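AlyGC mutant - R241A (Glaciecola chathamensis S18K6, PDB 5GKQ) is an engineered variant of a polysaccharide lyase family 6 enzyme that cleaves alginate, a uronic acid polymer, by beta-elimination. Local coordinates at residues Asn338-Asn343 with Gly363-Asp368; Ile266-Ile271 with Arg302-Asp307; Thr551-Asp556 with Gln581-Thr586. One frame throughout, in Å; residues are numbered along the deposited sequence.

Contact 1: Asn338-Asn343 with Gly363-Asp368; sequences NSNMNN and GIKFKD
Met341 O is gripped by three groups: Lys367 N donates to Met341 O at 3.1 Å, tilted 26° from the carbonyl plane, Phe366 CA brings a C-H to the same oxygen, and the side-chain ND2 of Asn369 adds a further hydrogen bond. The strands 339-342 and 364-367 are successive parallel rungs of the right-handed beta-helix expected of this pectate lyase-like family. The ladder continues with Ser339 N to Gly363 O at 2.9 Å and Met341 N to Lys365 O at 2.9 Å, the first almost straight (175°), the second less so. One face carries Ser339, Ile364, Met341 and Phe366, packed with Phe324 of the next side of the coil. On it, Met341 CG stands opposite its own backbone N (chi1 -171°), and the extended chain beyond runs past the aromatic ring of Phe366 in a Met-aromatic contact, Met341 SD lying 4.9 Å from the centroid of the Phe366 ring and set obliquely to it. The other face is polar. There Asn342 ND2 turns to Glu312, while the side chains of Asn340 and Lys365 run alongside each other, with Asn340 OD1 3.3 Å from Lys365 CB, at the lysine's aliphatic stem.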
loop_
_atom_site.group_PDB
_atom_site.type_symbol
_atom_site.label_atom_id
_atom_site.label_comp_id
_atom_site.label_asym_id
_atom_site.label_seq_id
_atom_site.Cartn_x
_atom_site.Cartn_y
_atom_site.Cartn_z
ATOM N N ASN A 338 35.853 -27.112 27.585
ATOM C CA ASN A 338 35.482 -28.155 28.556
ATOM C C ASN A 338 34.279 -28.975 28.113
ATOM O O ASN A 338 33.474 -29.400 28.937
ATOM C CB ASN A 338 35.188 -27.564 29.932
ATOM C CG ASN A 338 36.374 -26.874 30.547
ATOM O OD1 ASN A 338 36.266 -25.737 30.998
ATOM N ND2 ASN A 338 37.509 -27.563 30.601
ATOM N N SER A 339 34.128 -29.206 26.817
ATOM C CA SER A 339 32.953 -29.896 26.314
ATOM C C SER A 339 33.322 -31.309 25.882
ATOM O O SER A 339 34.494 -31.684 25.820
ATOM C CB SER A 339 32.319 -29.115 25.158
ATOM O OG SER A 339 32.034 -27.764 25.492
ATOM N N ASN A 340 32.299 -32.109 25.588
ATOM C CA ASN A 340 32.537 -33.481 25.181
ATOM C C ASN A 340 31.502 -33.931 24.166
ATOM O O ASN A 340 30.317 -33.642 24.309
ATOM C CB ASN A 340 32.531 -34.410 26.381
ATOM C CG ASN A 340 33.754 -34.244 27.217
ATOM O OD1 ASN A 340 34.799 -34.816 26.921
ATOM N ND2 ASN A 340 33.654 -33.431 28.250
ATOM N N MET A 341 31.961 -34.652 23.147
ATOM C CA MET A 341 31.088 -35.207 22.121
ATOM C C MET A 341 31.390 -36.693 21.990
ATOM O O MET A 341 32.434 -37.065 21.455
ATOM C CB MET A 341 31.276 -34.472 20.794
ATOM C CG MET A 341 30.271 -34.842 19.730
ATOM S SD MET A 341 30.005 -33.581 18.493
ATOM C CE MET A 341 28.966 -34.489 17.358
ATOM N N ASN A 342 30.479 -37.544 22.472
ATOM C CA ASN A 342 30.728 -38.976 22.572
ATOM C C ASN A 342 29.627 -39.769 21.885
ATOM O O ASN A 342 28.480 -39.334 21.806
ATOM C CB ASN A 342 30.792 -39.491 24.028
ATOM C CG ASN A 342 31.255 -38.450 25.026
ATOM O OD1 ASN A 342 32.251 -37.765 24.826
ATOM N ND2 ASN A 342 30.527 -38.346 26.132
ATOM N N ASN A 343 29.995 -40.947 21.390
ATOM C CA ASN A 343 29.046 -42.000 21.033
ATOM C C ASN A 343 27.954 -41.525 20.084
ATOM O O ASN A 343 26.868 -42.100 20.027
ATOM C CB ASN A 343 28.451 -42.624 22.292
ATOM C CG ASN A 343 29.482 -43.375 23.081
ATOM O OD1 ASN A 343 30.176 -42.797 23.911
ATOM N ND2 ASN A 343 29.625 -44.661 22.796
ATOM N N GLY A 363 38.915 -27.366 22.838
ATOM C CA GLY A 363 38.046 -27.370 23.991
ATOM C C GLY A 363 36.915 -28.371 23.933
ATOM O O GLY A 363 36.149 -28.455 24.893
ATOM N N ILE A 364 36.782 -29.128 22.847
ATOM C CA ILE A 364 35.791 -30.189 22.735
ATOM C C ILE A 364 36.549 -31.496 22.566
ATOM O O ILE A 364 37.177 -31.721 21.528
ATOM C CB ILE A 364 34.827 -29.979 21.562
ATOM C CG1 ILE A 364 34.178 -28.599 21.595
ATOM C CG2 ILE A 364 33.765 -31.014 21.601
ATOM C CD1 ILE A 364 33.556 -28.208 20.252
ATOM N N LYS A 365 36.485 -32.364 23.570
ATOM C CA LYS A 365 37.011 -33.714 23.444
ATOM C C LYS A 365 36.011 -34.600 22.713
ATOM O O LYS A 365 34.821 -34.581 23.010
ATOM C CB LYS A 365 37.313 -34.298 24.814
ATOM C CG LYS A 365 38.695 -34.000 25.343
ATOM C CD LYS A 365 38.909 -34.740 26.654
ATOM C CE LYS A 365 38.369 -36.173 26.577
ATOM N NZ LYS A 365 38.935 -36.950 25.428
ATOM N N PHE A 366 36.496 -35.370 21.756
ATOM C CA PHE A 366 35.679 -36.287 20.987
ATOM C C PHE A 366 36.090 -37.697 21.351
ATOM O O PHE A 366 37.283 -37.995 21.403
ATOM C CB PHE A 366 35.862 -36.055 19.486
ATOM C CG PHE A 366 35.379 -34.720 19.014
ATOM C CD1 PHE A 366 36.192 -33.610 19.081
ATOM C CD2 PHE A 366 34.102 -34.573 18.498
ATOM C CE1 PHE A 366 35.746 -32.378 18.642
ATOM C CE2 PHE A 366 33.652 -33.344 18.053
ATOM C CZ PHE A 366 34.478 -32.242 18.130
ATOM N N LYS A 367 35.112 -38.567 21.593
ATOM C CA LYS A 367 35.429 -39.942 21.948
ATOM C C LYS A 367 34.357 -40.879 21.421
ATOM O O LYS A 367 33.165 -40.616 21.574
ATOM C CB LYS A 367 35.577 -40.109 23.465
ATOM C CG LYS A 367 35.985 -41.508 23.862
ATOM C CD LYS A 367 36.385 -41.642 25.323
ATOM C CE LYS A 367 37.212 -42.921 25.520
ATOM N NZ LYS A 367 36.543 -43.947 26.376
ATOM N N ASP A 368 34.795 -41.965 20.801
ATOM C CA ASP A 368 33.925 -43.073 20.420
ATOM C C ASP A 368 32.773 -42.623 19.529
ATOM O O ASP A 368 31.622 -42.978 19.762
ATOM C CB ASP A 368 33.386 -43.798 21.655
ATOM C CG ASP A 368 34.359 -44.819 22.210
ATOM O OD1 ASP A 368 34.965 -45.564 21.410
ATOM O OD2 ASP A 368 34.510 -44.881 23.449
#

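Contact 2: Ile266-Ile271 with Arg302-Asp307; sequences INRDQI and RYHQVD. With BEM (beta-D-mannopyranuronic acid), chain C.
Tyr303 meets Ile266 on one side and a bound sugar on the other, and its side chain can be followed outward atom by atom. Tyr303 CB rests on Ile266 CG2 at 3.8 Å. CG lies anti to the carbonyl carbon (chi1 -68°), which sets the ring between Ile266 and the sugar. Ile266 CD1 sits over the ring's centre, 3.8 Å from the Tyr303 ring centroid, a CH-pi contact almost on the ring normal. Across the opposite face lies beta-D-mannopyranuronic acid: CD2 and CE2 face sugar C5, CE1 and CZ face sugar C1, and Tyr303 OH reaches sugar C2 at 3.5 Å. The ring is thus sandwiched between a methyl group and a sugar, which should limit its rotation, with His241 meeting it as well. Tyr303 N donates to the sugar carboxylate O6B at 2.9 Å, and Arg302 NE adds a weak bond to that same oxygen. The two loops occupy equivalent turns of neighbouring coils of the parallel beta-helix, after strands 263-265 and 289-292, and their pairing joins those coils; Arg302 and Tyr303 line the glycan pocket. Behind Tyr303, Asn267 fixes the backbone of the next residue in two places: Asn267 OD1 accepts from His304 N at 3.2 Å, and Asn267 N donates to His304 O. The other end of the Asn267 amide, ND2, bonds to the carbonyl of Ala240. Farther on, the loops bridge where Asp307 N reaches Asn267 O at 3.1 Å and Asp269 N reaches Asp307 O at 2.9 Å. Beside that bridge, Arg268 CG lies 3.4 Å from Asp307 CB.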
loop_
_atom_site.group_PDB
_atom_site.type_symbol
_atom_site.label_atom_id
_atom_site.label_comp_id
_atom_site.label_asym_id
_atom_site.label_seq_id
_atom_site.Cartn_x
_atom_site.Cartn_y
_atom_site.Cartn_z
ATOM N N ILE A 266 24.688 -23.016 22.584
ATOM C CA ILE A 266 25.337 -21.830 23.000
ATOM C C ILE A 266 25.320 -21.914 24.505
ATOM O O ILE A 266 24.491 -22.557 25.058
ATOM C CB ILE A 266 24.542 -20.627 22.576
ATOM C CG1 ILE A 266 24.259 -20.696 21.109
ATOM C CG2 ILE A 266 25.323 -19.379 22.812
ATOM C CD1 ILE A 266 23.489 -19.528 20.608
ATOM N N ASN A 267 26.246 -21.270 25.166
ATOM C CA ASN A 267 26.290 -21.249 26.606
ATOM C C ASN A 267 26.777 -22.444 27.378
ATOM O O ASN A 267 27.430 -23.292 26.865
ATOM C CB ASN A 267 25.007 -20.702 27.180
ATOM C CG ASN A 267 24.500 -19.543 26.415
ATOM O OD1 ASN A 267 25.046 -18.486 26.457
ATOM N ND2 ASN A 267 23.439 -19.743 25.716
ATOM N N ARG A 268 26.458 -22.471 28.651
ATOM C CA ARG A 268 26.954 -23.470 29.563
ATOM C C ARG A 268 26.124 -24.633 30.028
ATOM O O ARG A 268 24.955 -24.526 30.173
ATOM C CB ARG A 268 27.258 -22.723 30.846
ATOM C CG ARG A 268 28.704 -22.516 31.187
ATOM C CD ARG A 268 28.860 -21.545 32.343
ATOM N NE ARG A 268 28.444 -20.216 31.948
ATOM C CZ ARG A 268 27.875 -19.355 32.768
ATOM N NH1 ARG A 268 27.517 -18.159 32.342
ATOM N NH2 ARG A 268 27.673 -19.694 34.018
ATOM N N ASP A 269 26.789 -25.745 30.286
ATOM C CA ASP A 269 26.201 -26.917 30.943
ATOM C C ASP A 269 25.008 -27.492 30.188
ATOM O O ASP A 269 24.095 -28.047 30.800
ATOM C CB ASP A 269 25.804 -26.605 32.388
ATOM C CG ASP A 269 26.978 -26.171 33.236
ATOM O OD1 ASP A 269 28.094 -26.699 33.046
ATOM O OD2 ASP A 269 26.791 -25.295 34.102
ATOM N N GLN A 270 25.010 -27.380 28.864
ATOM C CA GLN A 270 23.948 -27.924 28.037
ATOM C C GLN A 270 24.222 -29.391 27.749
ATOM O O GLN A 270 25.348 -29.771 27.415
ATOM C CB GLN A 270 23.837 -27.159 26.716
ATOM C CG GLN A 270 24.099 -25.659 26.807
ATOM C CD GLN A 270 22.939 -24.894 27.408
ATOM O OE1 GLN A 270 22.115 -25.456 28.115
ATOM N NE2 GLN A 270 22.875 -23.602 27.132
ATOM N N ILE A 271 23.186 -30.214 27.879
ATOM C CA ILE A 271 23.244 -31.628 27.535
ATOM C C ILE A 271 22.389 -31.856 26.297
ATOM O O ILE A 271 21.214 -31.482 26.263
ATOM C CB ILE A 271 22.776 -32.512 28.697
ATOM C CG1 ILE A 271 23.674 -32.286 29.908
ATOM C CG2 ILE A 271 22.768 -33.981 28.276
ATOM C CD1 ILE A 271 23.127 -32.858 31.197
ATOM N N ARG A 302 23.966 -11.231 24.990
ATOM C CA ARG A 302 25.076 -11.699 24.183
ATOM C C ARG A 302 25.265 -13.198 24.346
ATOM O O ARG A 302 25.202 -13.726 25.459
ATOM C CB ARG A 302 26.341 -10.945 24.552
ATOM C CG ARG A 302 26.122 -9.465 24.424
ATOM C CD ARG A 302 25.715 -9.114 22.958
ATOM N NE ARG A 302 26.652 -9.645 21.990
ATOM C CZ ARG A 302 27.330 -8.868 21.124
ATOM N NH1 ARG A 302 27.177 -7.563 21.087
ATOM N NH2 ARG A 302 28.190 -9.394 20.285
ATOM N N TYR A 303 25.476 -13.876 23.220
ATOM C CA TYR A 303 25.782 -15.299 23.225
ATOM C C TYR A 303 27.062 -15.545 24.000
ATOM O O TYR A 303 28.099 -14.959 23.693
ATOM C CB TYR A 303 25.926 -15.804 21.793
ATOM C CG TYR A 303 24.633 -15.790 21.031
ATOM C CD1 TYR A 303 23.427 -15.750 21.701
ATOM C CD2 TYR A 303 24.619 -15.816 19.646
ATOM C CE1 TYR A 303 22.244 -15.736 21.022
ATOM C CE2 TYR A 303 23.441 -15.801 18.954
ATOM C CZ TYR A 303 22.256 -15.762 19.646
ATOM O OH TYR A 303 21.079 -15.750 18.948
ATOM N N HIS A 304 26.995 -16.398 25.009
ATOM C CA HIS A 304 28.142 -16.665 25.856
ATOM C C HIS A 304 28.860 -17.925 25.413
ATOM O O HIS A 304 28.255 -18.851 24.878
ATOM C CB HIS A 304 27.730 -16.804 27.313
ATOM C CG HIS A 304 27.368 -15.508 27.955
ATOM N ND1 HIS A 304 27.169 -15.380 29.312
ATOM C CD2 HIS A 304 27.176 -14.279 27.426
ATOM C CE1 HIS A 304 26.863 -14.126 29.589
ATOM N NE2 HIS A 304 26.860 -13.437 28.462
ATOM N N GLN A 305 30.162 -17.944 25.652
ATOM C CA GLN A 305 31.011 -19.064 25.285
ATOM C C GLN A 305 30.379 -20.395 25.682
ATOM O O GLN A 305 29.802 -20.528 26.763
ATOM C CB GLN A 305 32.375 -18.880 25.959
ATOM C CG GLN A 305 33.209 -20.116 26.069
ATOM C CD GLN A 305 34.577 -19.828 26.634
ATOM O OE1 GLN A 305 35.565 -19.827 25.901
ATOM N NE2 GLN A 305 34.650 -19.585 27.940
ATOM N N VAL A 306 30.455 -21.368 24.771
ATOM C CA VAL A 306 30.016 -22.720 25.086
ATOM C C VAL A 306 30.993 -23.320 26.078
ATOM O O VAL A 306 32.212 -23.305 25.864
ATOM C CB VAL A 306 29.912 -23.578 23.817
ATOM C CG1 VAL A 306 29.950 -25.060 24.175
ATOM C CG2 VAL A 306 28.648 -23.245 23.048
ATOM N N ASP A 307 30.463 -23.837 27.177
ATOM C CA ASP A 307 31.286 -24.265 28.297
ATOM C C ASP A 307 30.612 -25.466 28.940
ATOM O O ASP A 307 29.469 -25.372 29.387
ATOM C CB ASP A 307 31.461 -23.103 29.283
ATOM C CG ASP A 307 32.431 -23.405 30.413
ATOM O OD1 ASP A 307 32.942 -24.541 30.511
ATOM O OD2 ASP A 307 32.679 -22.476 31.205
HETATM C C1 BEM C . 21.461 -12.287 19.375
HETATM C C2 BEM C . 21.495 -12.472 17.847
HETATM O O2 BEM C . 20.311 -11.908 17.268
HETATM C C3 BEM C . 22.768 -11.952 17.162
HETATM O O3 BEM C . 22.438 -11.033 16.127
HETATM C C4 BEM C . 23.767 -11.268 18.074
HETATM O O4 BEM C . 25.013 -11.185 17.404
HETATM C C5 BEM C . 23.891 -12.127 19.310
HETATM O O5 BEM C . 22.685 -11.892 20.032
HETATM C C6 BEM C . 25.184 -11.887 20.034
HETATM O O6B BEM C . 25.140 -11.821 21.269
HETATM O O6A BEM C . 26.192 -12.373 19.497
#

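Contact 3: Thr551-Asp556 with Gln581-Thr586; sequences TFENLD and QFKHIT
Gln581 opens the pairing by offering its carbonyl oxygen to Phe552 N at 2.9 Å, the first link between two parallel rungs of the second, C-terminal beta-helix. Next, Phe582 points the same way as Phe552. Their ring planes are 19° apart, but the rings are slid so far that they barely overlap, and Phe552 CD1 touches Phe582 CE2 at 3.5 Å. Phe563 meets both rings edge-to-face. Phe552, Phe582, Leu555 and Ile585 share one face and are buried. Lys583 faces the other way and uses both backbone groups, N to Phe552 O and O to Asn554 N. Its extended side chain runs alongside Glu553, whose OE2 lies 3.3 Å from Lys583 CD and in a long salt bridge, 3.8 Å, with Lys583 NZ; the other carboxylate oxygen of Glu553 bonds to Tyr517. Replacing Glu553 by alanine would probably leave the Lys583 ammonium without this distant partner and the Tyr517 hydroxyl without its carboxylate. Asn554 and His584, paired in register, both have positive phi (72° and 60°); the His584 carbonyl receives a weak bond from Leu555 N, while its ND1 bonds to Asp616. Ile585 returns to the buried face, CG1 against Leu555 CB at 3.6 Å. Thr586 ends the run: its N donates to Leu555 O, its OG1 turns to Asn558 and Tyr561, and its methyl CG2 packs on Asp556 CB at 3.5 Å.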
loop_
_atom_site.group_PDB
_atom_site.type_symbol
_atom_site.label_atom_id
_atom_site.label_comp_id
_atom_site.label_asym_id
_atom_site.label_seq_id
_atom_site.Cartn_x
_atom_site.Cartn_y
_atom_site.Cartn_z
ATOM N N THR A 551 3.614 -15.286 -22.877
ATOM C CA THR A 551 4.217 -14.164 -23.581
ATOM C C THR A 551 3.504 -12.885 -23.195
ATOM O O THR A 551 2.278 -12.818 -23.252
ATOM C CB THR A 551 4.148 -14.346 -25.098
ATOM O OG1 THR A 551 4.755 -15.587 -25.454
ATOM C CG2 THR A 551 4.875 -13.219 -25.782
ATOM N N PHE A 552 4.264 -11.865 -22.839
ATOM C CA PHE A 552 3.701 -10.598 -22.405
ATOM C C PHE A 552 4.353 -9.492 -23.217
ATOM O O PHE A 552 5.546 -9.232 -23.059
ATOM C CB PHE A 552 3.927 -10.417 -20.908
ATOM C CG PHE A 552 3.424 -11.576 -20.077
ATOM C CD1 PHE A 552 4.213 -12.689 -19.862
ATOM C CD2 PHE A 552 2.153 -11.554 -19.533
ATOM C CE1 PHE A 552 3.754 -13.746 -19.119
ATOM C CE2 PHE A 552 1.692 -12.604 -18.798
ATOM C CZ PHE A 552 2.494 -13.704 -18.585
ATOM N N GLU A 553 3.582 -8.839 -24.086
ATOM C CA GLU A 553 4.118 -7.860 -25.019
ATOM C C GLU A 553 3.380 -6.535 -24.900
ATOM O O GLU A 553 2.204 -6.488 -24.556
ATOM C CB GLU A 553 4.018 -8.353 -26.476
ATOM C CG GLU A 553 4.949 -9.504 -26.844
ATOM C CD GLU A 553 4.854 -9.881 -28.317
ATOM O OE1 GLU A 553 3.919 -9.411 -28.992
ATOM O OE2 GLU A 553 5.708 -10.649 -28.804
ATOM N N ASN A 554 4.099 -5.452 -25.186
ATOM C CA ASN A 554 3.509 -4.137 -25.452
ATOM C C ASN A 554 2.946 -3.498 -24.186
ATOM O O ASN A 554 1.841 -2.959 -24.177
ATOM C CB ASN A 554 2.437 -4.209 -26.543
ATOM C CG ASN A 554 2.957 -4.779 -27.834
ATOM O OD1 ASN A 554 4.071 -4.484 -28.236
ATOM N ND2 ASN A 554 2.149 -5.606 -28.493
ATOM N N LEU A 555 3.733 -3.540 -23.124
ATOM C CA LEU A 555 3.431 -2.815 -21.893
ATOM C C LEU A 555 4.117 -1.454 -21.921
ATOM O O LEU A 555 4.936 -1.121 -21.069
ATOM C CB LEU A 555 3.862 -3.627 -20.677
ATOM C CG LEU A 555 2.971 -4.752 -20.139
ATOM C CD1 LEU A 555 2.936 -5.919 -21.061
ATOM C CD2 LEU A 555 3.504 -5.200 -18.827
ATOM N N ASP A 556 3.764 -0.659 -22.942
ATOM C CA ASP A 556 4.555 0.520 -23.281
ATOM C C ASP A 556 3.725 1.673 -23.812
ATOM O O ASP A 556 4.239 2.481 -24.589
ATOM C CB ASP A 556 5.613 0.204 -24.336
ATOM C CG ASP A 556 5.015 -0.338 -25.622
ATOM O OD1 ASP A 556 3.771 -0.414 -25.734
ATOM O OD2 ASP A 556 5.794 -0.693 -26.532
ATOM N N GLN A 581 8.344 -15.254 -22.549
ATOM C CA GLN A 581 8.875 -14.162 -23.342
ATOM C C GLN A 581 8.210 -12.863 -22.926
ATOM O O GLN A 581 7.001 -12.820 -22.691
ATOM C CB GLN A 581 8.657 -14.401 -24.844
ATOM C CG GLN A 581 9.293 -15.699 -25.419
ATOM C CD GLN A 581 8.641 -17.005 -24.926
ATOM O OE1 GLN A 581 7.467 -17.044 -24.632
ATOM N NE2 GLN A 581 9.420 -18.060 -24.859
ATOM N N PHE A 582 9.000 -11.805 -22.852
ATOM C CA PHE A 582 8.508 -10.483 -22.510
ATOM C C PHE A 582 9.084 -9.492 -23.511
ATOM O O PHE A 582 10.260 -9.587 -23.865
ATOM C CB PHE A 582 8.915 -10.077 -21.067
ATOM C CG PHE A 582 8.530 -11.075 -19.998
ATOM C CD1 PHE A 582 9.223 -12.256 -19.838
ATOM C CD2 PHE A 582 7.485 -10.806 -19.125
ATOM C CE1 PHE A 582 8.859 -13.165 -18.853
ATOM C CE2 PHE A 582 7.122 -11.706 -18.136
ATOM C CZ PHE A 582 7.803 -12.884 -18.003
ATOM N N LYS A 583 8.274 -8.525 -23.945
ATOM C CA LYS A 583 8.711 -7.551 -24.938
ATOM C C LYS A 583 8.091 -6.184 -24.714
ATOM O O LYS A 583 6.888 -6.068 -24.484
ATOM C CB LYS A 583 8.359 -7.999 -26.355
ATOM C CG LYS A 583 9.337 -8.949 -26.962
ATOM C CD LYS A 583 8.773 -9.520 -28.248
ATOM C CE LYS A 583 9.526 -10.772 -28.678
ATOM N NZ LYS A 583 9.207 -11.177 -30.078
ATOM N N HIS A 584 8.920 -5.156 -24.844
ATOM C CA HIS A 584 8.470 -3.772 -24.878
ATOM C C HIS A 584 7.744 -3.375 -23.609
ATOM O O HIS A 584 6.521 -3.247 -23.605
ATOM C CB HIS A 584 7.580 -3.517 -26.101
ATOM C CG HIS A 584 8.224 -3.884 -27.403
ATOM N ND1 HIS A 584 9.375 -3.275 -27.864
ATOM C CD2 HIS A 584 7.888 -4.806 -28.334
ATOM C CE1 HIS A 584 9.720 -3.811 -29.021
ATOM N NE2 HIS A 584 8.837 -4.745 -29.326
ATOM N N ILE A 585 8.492 -3.179 -22.531
ATOM C CA ILE A 585 7.940 -2.850 -21.229
ATOM C C ILE A 585 8.700 -1.666 -20.660
ATOM O O ILE A 585 9.929 -1.701 -20.593
ATOM C CB ILE A 585 8.031 -4.064 -20.292
ATOM C CG1 ILE A 585 7.149 -5.198 -20.819
ATOM C CG2 ILE A 585 7.598 -3.663 -18.915
ATOM C CD1 ILE A 585 7.524 -6.552 -20.341
ATOM N N THR A 586 7.978 -0.622 -20.250
ATOM C CA THR A 586 8.605 0.634 -19.858
ATOM C C THR A 586 8.924 0.733 -18.365
ATOM O O THR A 586 9.797 1.526 -17.981
ATOM C CB THR A 586 7.722 1.813 -20.276
ATOM O OG1 THR A 586 6.488 1.779 -19.563
ATOM C CG2 THR A 586 7.405 1.737 -21.744
#

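Read from the N terminus, the three contacts follow one another in series; none nests within or crosses another. Contact 2 comes first, closing 30 residues that hold most of strand 271-278 and strand 289-292; it ties two inter-strand loops together at the glycan pocket. Contact 1 then closes 19 residues, joining two neighbouring rungs of the same N-terminal beta-helix. These two touch, with centres about 15 Å apart, and Ser339 packs against Val306. Contact 3 closes 24 residues far along the chain, in the C-terminal beta-helix, its centre about 61 Å from that of contact 1 and about 56 Å from that of contact 2, on the opposite side of the chain's centre.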